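Side-chain contacts in putative major capsid protein (Cafeteriavirus-dependent mavirus, PDB 6G44), which probably builds the icosahedral shell of this virophage as a double jelly-roll capsid protein, here assembled as a trimer: residues A17-A20 / Y21-P24; P210-Y213 / K214-K217. All coordinates share one frame; numbering follows the deposited sequence. Where two conformers were deposited one is given.

Both contacts are tight local turns in loops between strands, yet they sit about 36 Å apart, centre to centre, and never touch. Contact 1 belongs to the N-terminal arm, about 42 Å from the centre of the chain, and is nevertheless largely buried, because two neighbouring subunits close around it. Contact 2 lies about 13 Å from the chain's centre, in the loop from strand 195-205 to strand 222-235, and is packed mainly by its own chain, with one flank open. In contact 1 aromatic rings and polar tips face other subunits; in contact 2 a lysine's aliphatic chain runs along a tyrosine ring, and a buried glutamine amide ties loop to strand.

Contact 1: A17-A20 / Y21-P24; sequences APYA and YNWP
Tyr19 and Asn22 lie side by side across a short 3-10 turn in the N-terminal arm, on the loop between strands 12-16 and 29-34. Two successive backbone hydrogen bonds wind the turn: Tyr21 N to Pro18 O at 3.0 Å, then Asn22 N to Tyr19 O at 2.8 Å. Asn22 then centres an inverse gamma turn, where Trp23 N reaches back to Tyr21 O in a weak bond, and the chain straightens.

Tyr19 swings its CG anti to the backbone N (chi1 -167°), and Asn22 does the same (chi1 177°), which sends both side chains off the same flank of the turn. Asn22 CB sits over one face of the phenol, toward the rim, 4.1 Å from Tyr19 CD1. Farther out the amide approaches the ring with its nitrogen, Asn22 ND2 lying 3.4 Å from Tyr19 CE1, the two planes 58° apart. Both polar ends are held by the second subunit: Tyr19 OH bonds to the carbonyl of its Lys513, and Asn22 ND2 to that of its Leu514.

Tyr21 takes another direction, and its ring runs alongside the Pro18 ring. Contact is made obliquely by one flank of the phenol, Tyr21 CD2 standing 3.7 Å from Pro18 CD, while Ala17 CB comes to the ring edge near its plane. The Tyr21 hydroxyl bonds to Trp273 of the second subunit, and Leu507 of the third subunit packs on Ala17, Tyr19, Tyr21 and Asn22, so this small turn is wedged between two neighbours. Beyond it the Trp23 indole lies with one face toward the preceding backbone, where Ala20 O stands 4.1 Å from Trp23 CE3, near the ring's rim.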
ATOM      1  N   ALA C  17      -8.025  25.045  -5.621  1.00 18.19           N
ATOM      2  CA  ALA C  17      -6.682  25.631  -5.491  1.00 17.96           C
ATOM      3  C   ALA C  17      -5.907  24.811  -4.490  1.00 17.85           C
ATOM      4  O   ALA C  17      -6.487  24.239  -3.576  1.00 17.29           O
ATOM      5  CB  ALA C  17      -6.795  27.066  -5.013  1.00 18.90           C
ATOM      6  N   PRO C  18      -4.573  24.767  -4.637  1.00 17.04           N
ATOM      7  CA  PRO C  18      -3.792  23.930  -3.734  1.00 17.33           C
ATOM      8  C   PRO C  18      -3.813  24.499  -2.322  1.00 16.05           C
ATOM      9  O   PRO C  18      -3.922  25.712  -2.135  1.00 16.10           O
ATOM     10  CB  PRO C  18      -2.370  23.968  -4.323  1.00 18.73           C
ATOM     11  CG  PRO C  18      -2.357  25.053  -5.322  1.00 19.65           C
ATOM     12  CD  PRO C  18      -3.772  25.355  -5.723  1.00 18.22           C
ATOM     13  N   TYR C  19      -3.740  23.594  -1.349  1.00 15.81           N
ATOM     14  CA  TYR C  19      -3.735  23.972   0.055  1.00 16.41           C
ATOM     15  C   TYR C  19      -2.519  24.829   0.421  1.00 16.82           C
ATOM     16  O   TYR C  19      -2.584  25.569   1.400  1.00 18.29           O
ATOM     17  CB  TYR C  19      -3.843  22.718   0.914  1.00 17.02           C
ATOM     18  CG  TYR C  19      -4.150  22.929   2.371  1.00 17.63           C
ATOM     19  CD1 TYR C  19      -5.407  23.333   2.800  1.00 17.56           C
ATOM     20  CD2 TYR C  19      -3.177  22.690   3.331  1.00 18.23           C
ATOM     21  CE1 TYR C  19      -5.676  23.500   4.149  1.00 19.17           C
ATOM     22  CE2 TYR C  19      -3.441  22.843   4.669  1.00 19.13           C
ATOM     23  CZ  TYR C  19      -4.689  23.247   5.069  1.00 20.07           C
ATOM     24  OH  TYR C  19      -4.977  23.411   6.393  1.00 23.80           O
ATOM     25  N   ALA C  20      -1.474  24.771  -0.397  1.00 17.29           N
ATOM     26  CA  ALA C  20      -0.310  25.665  -0.272  1.00 18.32           C
ATOM     27  C   ALA C  20      -0.687  27.133  -0.295  1.00 19.28           C
ATOM     28  O   ALA C  20       0.027  27.942   0.273  1.00 21.21           O
ATOM     29  CB  ALA C  20       0.696  25.385  -1.365  1.00 19.27           C
ATOM     30  N   TYR C  21      -1.789  27.484  -0.960  1.00 16.68           N
ATOM     31  CA  TYR C  21      -2.255  28.858  -0.987  1.00 16.69           C
ATOM     32  C   TYR C  21      -3.095  29.241   0.216  1.00 17.21           C
ATOM     33  O   TYR C  21      -3.502  30.395   0.334  1.00 18.46           O
ATOM     34  CB  TYR C  21      -3.025  29.154  -2.280  1.00 16.68           C
ATOM     35  CG  TYR C  21      -2.202  29.232  -3.554  1.00 16.10           C
ATOM     36  CD1 TYR C  21      -0.923  29.800  -3.584  1.00 16.37           C
ATOM     37  CD2 TYR C  21      -2.713  28.760  -4.757  1.00 16.58           C
ATOM     38  CE1 TYR C  21      -0.217  29.894  -4.758  1.00 16.88           C
ATOM     39  CE2 TYR C  21      -2.001  28.867  -5.951  1.00 18.01           C
ATOM     40  CZ  TYR C  21      -0.739  29.427  -5.937  1.00 16.86           C
ATOM     41  OH  TYR C  21      -0.030  29.518  -7.105  1.00 17.60           O
ATOM     42  N   ASN C  22      -3.367  28.280   1.111  1.00 16.89           N
ATOM     43  CA  ASN C  22      -3.937  28.580   2.428  1.00 16.70           C
ATOM     44  C   ASN C  22      -2.754  28.966   3.301  1.00 16.60           C
ATOM     45  O   ASN C  22      -2.246  28.193   4.127  1.00 16.50           O
ATOM     46  CB  ASN C  22      -4.693  27.383   3.020  1.00 18.06           C
ATOM     47  CG  ASN C  22      -5.227  27.664   4.420  1.00 18.22           C
ATOM     48  OD1 ASN C  22      -5.663  28.769   4.718  1.00 20.29           O
ATOM     49  ND2 ASN C  22      -5.170  26.664   5.292  1.00 18.65           N
ATOM     50  N   TRP C  23      -2.282  30.199   3.095  1.00 14.98           N
ATOM     51  CA  TRP C  23      -1.031  30.608   3.685  1.00 13.83           C
ATOM     52  C   TRP C  23      -1.111  30.470   5.189  1.00 13.60           C
ATOM     53  O   TRP C  23      -2.093  30.944   5.777  1.00 13.98           O
ATOM     54  CB  TRP C  23      -0.730  32.083   3.364  1.00 14.21           C
ATOM     55  CG  TRP C  23      -0.713  32.425   1.909  1.00 14.26           C
ATOM     56  CD1 TRP C  23      -1.722  33.018   1.207  1.00 14.17           C
ATOM     57  CD2 TRP C  23       0.359  32.226   0.972  1.00 14.01           C
ATOM     58  NE1 TRP C  23      -1.364  33.181  -0.101  1.00 14.07           N
ATOM     59  CE2 TRP C  23      -0.093  32.709  -0.281  1.00 14.22           C
ATOM     60  CE3 TRP C  23       1.641  31.677   1.060  1.00 14.32           C
ATOM     61  CZ2 TRP C  23       0.693  32.668  -1.418  1.00 14.53           C
ATOM     62  CZ3 TRP C  23       2.433  31.653  -0.070  1.00 14.51           C
ATOM     63  CH2 TRP C  23       1.958  32.143  -1.297  1.00 14.18           C
ATOM     64  N   PRO C  24      -0.112  29.854   5.825  1.00 13.24           N
ATOM     65  CA  PRO C  24      -0.127  29.852   7.272  1.00 12.71           C
ATOM     66  C   PRO C  24       0.215  31.228   7.833  1.00 12.90           C
ATOM     67  O   PRO C  24       1.215  31.848   7.437  1.00 12.99           O
ATOM     68  CB  PRO C  24       0.931  28.805   7.654  1.00 12.81           C
ATOM     69  CG  PRO C  24       1.221  28.035   6.413  1.00 12.85           C
ATOM     70  CD  PRO C  24       1.010  29.042   5.310  1.00 13.08           C
TER

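Contact 2: P210-Y213 / K214-K217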
ATOM      1  N   PRO C 210     -13.407  -7.706  26.642  1.00 11.91           N
ATOM      2  CA  PRO C 210     -13.712  -6.452  25.940  1.00 11.91           C
ATOM      3  C   PRO C 210     -12.489  -5.747  25.336  1.00 11.39           C
ATOM      4  O   PRO C 210     -12.528  -4.514  25.154  1.00 12.38           O
ATOM      5  CB  PRO C 210     -14.283  -5.604  27.072  1.00 12.15           C
ATOM      6  CG  PRO C 210     -13.389  -5.985  28.221  1.00 12.07           C
ATOM      7  CD  PRO C 210     -13.088  -7.446  28.061  1.00 11.97           C
ATOM      8  N   THR C 211     -11.436  -6.477  24.986  1.00 11.48           N
ATOM      9  CA  THR C 211     -10.218  -5.814  24.505  1.00 11.23           C
ATOM     10  C   THR C 211     -10.498  -5.053  23.226  1.00 11.78           C
ATOM     11  O   THR C 211     -11.357  -5.396  22.421  1.00 12.11           O
ATOM     12  CB  THR C 211      -9.018  -6.753  24.274  1.00 11.65           C
ATOM     13  OG1 THR C 211      -9.259  -7.586  23.138  1.00 12.37           O
ATOM     14  CG2 THR C 211      -8.674  -7.582  25.519  1.00 12.44           C
ATOM     15  N   GLN C 212      -9.727  -4.001  23.054  1.00 11.82           N
ATOM     16  CA  GLN C 212      -9.903  -3.051  21.942  1.00 12.08           C
ATOM     17  C   GLN C 212      -8.984  -3.404  20.767  1.00 13.21           C
ATOM     18  O   GLN C 212      -8.212  -2.573  20.259  1.00 12.49           O
ATOM     19  CB  GLN C 212      -9.716  -1.651  22.470  1.00 12.69           C
ATOM     20  CG  GLN C 212     -10.729  -1.291  23.549  1.00 13.22           C
ATOM     21  CD  GLN C 212     -12.126  -1.241  23.006  1.00 13.43           C
ATOM     22  OE1 GLN C 212     -12.462  -0.288  22.277  1.00 14.75           O
ATOM     23  NE2 GLN C 212     -12.963  -2.243  23.328  1.00 12.75           N
ATOM     24  N   TYR C 213      -9.107  -4.650  20.313  1.00 13.40           N
ATOM     25  CA  TYR C 213      -8.212  -5.234  19.297  1.00 14.16           C
ATOM     26  C   TYR C 213      -8.445  -4.661  17.906  1.00 15.52           C
ATOM     27  O   TYR C 213      -7.661  -4.947  16.979  1.00 17.31           O
ATOM     28  CB  TYR C 213      -8.324  -6.785  19.274  1.00 13.59           C
ATOM     29  CG  TYR C 213      -9.711  -7.271  18.966  1.00 14.01           C
ATOM     30  CD1 TYR C 213     -10.134  -7.422  17.646  1.00 14.17           C
ATOM     31  CD2 TYR C 213     -10.612  -7.592  19.980  1.00 13.23           C
ATOM     32  CE1 TYR C 213     -11.421  -7.818  17.353  1.00 14.47           C
ATOM     33  CE2 TYR C 213     -11.897  -8.008  19.696  1.00 13.59           C
ATOM     34  CZ  TYR C 213     -12.299  -8.110  18.371  1.00 14.35           C
ATOM     35  OH  TYR C 213     -13.573  -8.515  18.044  1.00 16.34           O
ATOM     36  N   LYS C 214      -9.512  -3.895  17.717  1.00 16.05           N
ATOM     37  CA  LYS C 214      -9.749  -3.238  16.433  1.00 17.90           C
ATOM     38  C   LYS C 214      -9.086  -1.864  16.367  1.00 18.95           C
ATOM     39  O   LYS C 214      -9.080  -1.253  15.295  1.00 20.78           O
ATOM     40  CB  LYS C 214     -11.252  -3.126  16.158  1.00 20.98           C
ATOM     41  CG  LYS C 214     -11.976  -4.472  16.057  1.00 23.02           C
ATOM     42  CD  LYS C 214     -13.489  -4.369  16.237  1.00 25.69           C
ATOM     43  CE  LYS C 214     -14.185  -3.443  15.247  1.00 27.28           C
ATOM     44  NZ  LYS C 214     -14.327  -4.027  13.890  1.00 27.91           N
ATOM     45  N   ASN C 215      -8.547  -1.363  17.487  1.00 17.21           N
ATOM     46  CA  ASN C 215      -7.981  -0.029  17.606  0.50 17.21           C
ATOM     47  C   ASN C 215      -6.629  -0.122  18.333  1.00 16.86           C
ATOM     48  O   ASN C 215      -6.476   0.494  19.372  1.00 17.15           O
ATOM     49  CB  ASN C 215      -8.954   0.878  18.400  0.50 18.02           C
ATOM     50  CG  ASN C 215     -10.324   1.021  17.739  0.50 18.53           C
ATOM     51  OD1 ASN C 215     -11.246   0.241  17.995  0.50 19.49           O
ATOM     52  ND2 ASN C 215     -10.467   2.038  16.906  0.50 19.74           N
ATOM     53  N   ILE C 216      -5.675  -0.887  17.819  1.00 16.47           N
ATOM     54  CA  ILE C 216      -4.423  -1.104  18.508  1.00 17.36           C
ATOM     55  C   ILE C 216      -3.547   0.146  18.640  1.00 16.88           C
ATOM     56  O   ILE C 216      -2.877   0.316  19.655  1.00 16.79           O
ATOM     57  CB  ILE C 216      -3.685  -2.291  17.876  1.00 19.58           C
ATOM     58  CG1 ILE C 216      -4.502  -3.572  18.173  1.00 22.25           C
ATOM     59  CG2 ILE C 216      -2.251  -2.398  18.396  1.00 19.37           C
ATOM     60  CD1 ILE C 216      -4.241  -4.700  17.227  1.00 24.59           C
ATOM     61  N   LYS C 217      -3.597   1.060  17.669  1.00 18.88           N
ATOM     62  CA  LYS C 217      -2.743   2.261  17.776  1.00 21.66           C
ATOM     63  C   LYS C 217      -3.182   3.163  18.924  1.00 20.81           C
ATOM     64  O   LYS C 217      -2.327   3.658  19.697  1.00 22.12           O
ATOM     65  CB  LYS C 217      -2.685   3.073  16.466  1.00 26.02           C
ATOM     66  CG  LYS C 217      -1.856   4.355  16.613  1.00 30.46           C
ATOM     67  CD  LYS C 217      -1.481   5.041  15.307  1.00 34.93           C
ATOM     68  CE  LYS C 217      -0.897   6.430  15.576  1.00 37.98           C
ATOM     69  NZ  LYS C 217       0.356   6.401  16.400  1.00 40.25           N
TER
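Lys214 runs alongside the Tyr213 ring at the corner of a type I beta turn, Gln212 to Asn215, in the loop between strands 195-205 and 222-235 of a double jelly-roll capsid protein. The turn is closed by Asn215 N bonding to Gln212 O at 3.0 Å, fairly straight at 160° and with the donor well above the carbonyl plane.

Along Lys214 from CB outward, the side chain starts beside the Tyr213-Lys214 peptide. Lys214 CG, anti to the lysine's own carbonyl carbon (chi1 -62°), meets the ring and lies 3.6 Å from Tyr213 CE1. One atom farther on, Lys214 CD is still 4.2 Å from Tyr213 CE1. Then the chain bends at chi3 and again at chi4, carrying CE and NZ away from the phenol. The ammonium ends on a bound glycerol, probably from the crystallisation liquor, and the side chain also touches Pro291 of strand 286-305.

Tyr213 meets this chain because its CG sits between its own N and carbonyl carbon (chi1 60°), pointing the ring the same way as the lysine. Thr211 OG1 lies at the ring's edge, in plane. Just after the turn, Ile216 folds back, its CD1 3.4 Å from Tyr213 O. Around this pair, His130 packs edge-to-face with the Tyr213 ring, while Leu141 and Leu142 of helix 136-142 pack on Ile216.

Gln212, the centre of an inverse gamma turn, is buried, and two carbonyls satisfy its amide nitrogen. One is that of Asn289, which ties the loop to strand 286-305. The other is local: Gln212 NE2 reaches Pro210 O at 2.9 Å, with that oxygen almost exactly in the amide plane.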